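Local coordinates for extracellular matrix-binding protein EbhA (Staphylococcus aureus, PDB 2DGJ) that probably acts as a cell wall-associated adhesin that binds extracellular matrix, this piece being a rod-like string of three-helix bundles, at residues Thr208-Thr213 / His230-Ala235. Residues are numbered along the deposited sequence; the frame is centred on the assembly and turned at random.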
ATOM      1  N   THR A 208      50.710 -24.472  16.514  1.00 18.48           N
ATOM      2  CA  THR A 208      50.706 -25.089  17.832  1.00 18.56           C
ATOM      3  C   THR A 208      51.203 -26.534  17.800  1.00 18.67           C
ATOM      4  O   THR A 208      52.068 -26.915  18.591  1.00 18.57           O
ATOM      5  CB  THR A 208      49.289 -25.054  18.459  1.00 18.61           C
ATOM      6  OG1 THR A 208      48.895 -23.694  18.681  1.00 18.63           O
ATOM      7  CG2 THR A 208      49.264 -25.806  19.783  1.00 18.57           C
ATOM      8  N   SER A 209      50.664 -27.332  16.881  1.00 18.78           N
ATOM      9  CA  SER A 209      51.054 -28.732  16.788  1.00 18.92           C
ATOM     10  C   SER A 209      52.482 -28.873  16.299  1.00 18.81           C
ATOM     11  O   SER A 209      53.205 -29.772  16.728  1.00 18.67           O
ATOM     12  CB  SER A 209      50.116 -29.498  15.853  1.00 19.16           C
ATOM     13  OG  SER A 209      50.395 -29.207  14.496  1.00 19.85           O
ATOM     14  N   ALA A 210      52.887 -27.979  15.403  1.00 18.83           N
ATOM     15  CA  ALA A 210      54.238 -28.004  14.861  1.00 18.95           C
ATOM     16  C   ALA A 210      55.250 -27.643  15.940  1.00 19.02           C
ATOM     17  O   ALA A 210      56.326 -28.233  16.014  1.00 19.03           O
ATOM     18  CB  ALA A 210      54.357 -27.035  13.695  1.00 18.80           C
ATOM     19  N   THR A 211      54.904 -26.666  16.773  1.00 19.23           N
ATOM     20  CA  THR A 211      55.781 -26.228  17.853  1.00 19.49           C
ATOM     21  C   THR A 211      55.922 -27.318  18.906  1.00 19.50           C
ATOM     22  O   THR A 211      57.014 -27.586  19.398  1.00 19.57           O
ATOM     23  CB  THR A 211      55.243 -24.950  18.529  1.00 19.50           C
ATOM     24  OG1 THR A 211      55.368 -23.848  17.623  1.00 19.97           O
ATOM     25  CG2 THR A 211      56.022 -24.643  19.794  1.00 19.55           C
ATOM     26  N   ASN A 212      54.809 -27.950  19.248  1.00 19.64           N
ATOM     27  CA  ASN A 212      54.832 -29.015  20.240  1.00 19.96           C
ATOM     28  C   ASN A 212      55.553 -30.250  19.708  1.00 20.17           C
ATOM     29  O   ASN A 212      56.200 -30.972  20.463  1.00 20.16           O
ATOM     30  CB  ASN A 212      53.410 -29.384  20.668  1.00 19.80           C
ATOM     31  CG  ASN A 212      52.733 -28.280  21.457  1.00 19.66           C
ATOM     32  OD1 ASN A 212      53.392 -27.500  22.149  1.00 19.65           O
ATOM     33  ND2 ASN A 212      51.408 -28.220  21.370  1.00 19.50           N
ATOM     34  N   THR A 213      55.433 -30.496  18.407  1.00 20.54           N
ATOM     35  CA  THR A 213      56.096 -31.646  17.805  1.00 20.91           C
ATOM     36  C   THR A 213      57.602 -31.418  17.776  1.00 21.02           C
ATOM     37  O   THR A 213      58.376 -32.322  18.084  1.00 21.02           O
ATOM     38  CB  THR A 213      55.590 -31.907  16.367  1.00 20.99           C
ATOM     39  OG1 THR A 213      55.487 -30.665  15.667  1.00 21.57           O
ATOM     40  CG2 THR A 213      54.233 -32.579  16.386  1.00 20.98           C
ATOM     41  N   HIS A 230      61.058 -20.621  16.278  1.00 26.54           N
ATOM     42  CA  HIS A 230      60.959 -19.220  15.897  1.00 26.57           C
ATOM     43  C   HIS A 230      60.539 -19.131  14.432  1.00 26.41           C
ATOM     44  O   HIS A 230      59.766 -18.253  14.053  1.00 26.39           O
ATOM     45  CB  HIS A 230      62.301 -18.513  16.091  1.00 26.86           C
ATOM     46  CG  HIS A 230      62.235 -17.031  15.905  1.00 27.15           C
ATOM     47  ND1 HIS A 230      61.473 -16.215  16.731  1.00 27.39           N
ATOM     48  CD2 HIS A 230      62.811 -16.211  15.010  1.00 27.29           C
ATOM     49  CE1 HIS A 230      61.596 -14.967  16.341  1.00 27.37           C
ATOM     50  NE2 HIS A 230      62.406 -14.927  15.288  1.00 27.35           N
ATOM     51  N   GLN A 231      61.054 -20.042  13.611  1.00 26.15           N
ATOM     52  CA  GLN A 231      60.710 -20.060  12.193  1.00 25.87           C
ATOM     53  C   GLN A 231      59.219 -20.355  12.040  1.00 25.59           C
ATOM     54  O   GLN A 231      58.570 -19.882  11.105  1.00 25.52           O
ATOM     55  CB  GLN A 231      61.532 -21.116  11.452  1.00 26.02           C
ATOM     56  CG  GLN A 231      63.033 -21.003  11.674  1.00 26.20           C
ATOM     57  CD  GLN A 231      63.837 -21.518  10.496  1.00 26.44           C
ATOM     58  OE1 GLN A 231      63.523 -22.560   9.921  1.00 26.53           O
ATOM     59  NE2 GLN A 231      64.889 -20.790  10.134  1.00 26.44           N
ATOM     60  N   VAL A 232      58.681 -21.147  12.963  1.00 25.22           N
ATOM     61  CA  VAL A 232      57.261 -21.485  12.949  1.00 24.99           C
ATOM     62  C   VAL A 232      56.479 -20.238  13.354  1.00 24.90           C
ATOM     63  O   VAL A 232      55.417 -19.942  12.803  1.00 24.84           O
ATOM     64  CB  VAL A 232      56.948 -22.610  13.957  1.00 24.91           C
ATOM     65  CG1 VAL A 232      55.440 -22.757  14.117  1.00 24.91           C
ATOM     66  CG2 VAL A 232      57.570 -23.924  13.498  1.00 24.69           C
ATOM     67  N   GLU A 233      57.028 -19.517  14.324  1.00 24.81           N
ATOM     68  CA  GLU A 233      56.419 -18.300  14.840  1.00 24.76           C
ATOM     69  C   GLU A 233      56.258 -17.244  13.748  1.00 24.58           C
ATOM     70  O   GLU A 233      55.255 -16.529  13.707  1.00 24.57           O
ATOM     71  CB  GLU A 233      57.282 -17.754  15.983  1.00 25.01           C
ATOM     72  CG  GLU A 233      56.711 -16.553  16.730  1.00 25.41           C
ATOM     73  CD  GLU A 233      56.747 -15.269  15.918  1.00 25.67           C
ATOM     74  OE1 GLU A 233      57.839 -14.886  15.442  1.00 25.76           O
ATOM     75  OE2 GLU A 233      55.679 -14.638  15.759  1.00 25.71           O
ATOM     76  N   GLN A 234      57.241 -17.157  12.857  1.00 24.39           N
ATOM     77  CA  GLN A 234      57.208 -16.165  11.788  1.00 24.19           C
ATOM     78  C   GLN A 234      56.519 -16.620  10.505  1.00 23.84           C
ATOM     79  O   GLN A 234      56.241 -15.802   9.625  1.00 23.91           O
ATOM     80  CB  GLN A 234      58.634 -15.698  11.478  1.00 24.56           C
ATOM     81  CG  GLN A 234      59.332 -15.039  12.660  1.00 25.09           C
ATOM     82  CD  GLN A 234      60.619 -14.336  12.269  1.00 25.55           C
ATOM     83  OE1 GLN A 234      61.718 -14.775  12.620  1.00 25.69           O
ATOM     84  NE2 GLN A 234      60.489 -13.238  11.533  1.00 25.87           N
ATOM     85  N   ALA A 235      56.243 -17.915  10.396  1.00 23.32           N
ATOM     86  CA  ALA A 235      55.582 -18.449   9.210  1.00 22.79           C
ATOM     87  C   ALA A 235      54.242 -17.733   9.001  1.00 22.51           C
ATOM     88  O   ALA A 235      53.536 -17.422   9.966  1.00 22.43           O
ATOM     89  CB  ALA A 235      55.368 -19.945   9.364  1.00 22.61           C
TER
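Val232 is the residue through which 230-235 meets 208-213, its buried side chain pointing toward Ala210 and Thr211. Gln231, the residue just before, turns instead to helix 238-250, where its OE1 is hydrogen-bonded to Lys247; Ala210 and Ala235 both pack on Val241 of that same helix, which completes this three-helix bundle, within the GA module. At Val232 the CA atom sits 7.0 Å from the CA of Thr211. A chi1 of 169°, with CG1 anti to the backbone N, brings this methyl against the threonine hydroxyl: Val232 CG1 lies 3.7 Å from Thr211 OG1. Both methyls are about equally near the alanine, Val232 CG1 being 4.4 Å from Ala210 CB and CG2 hardly farther. The valine also rests on Lys207 and Ile214 of helix 199-215, and further on the backbone carbonyls of Glu233 and Ala235 both accept hydrogen bonds from Lys207 NZ, linking the chain here to that helix. Chemically the meeting is van der Waals contact: Thr211 OG1 is hydrogen-bonded to Lys207 O within its own helix, which satisfies the hydroxyl locally and lets it lie against a valine methyl without needing a polar partner there.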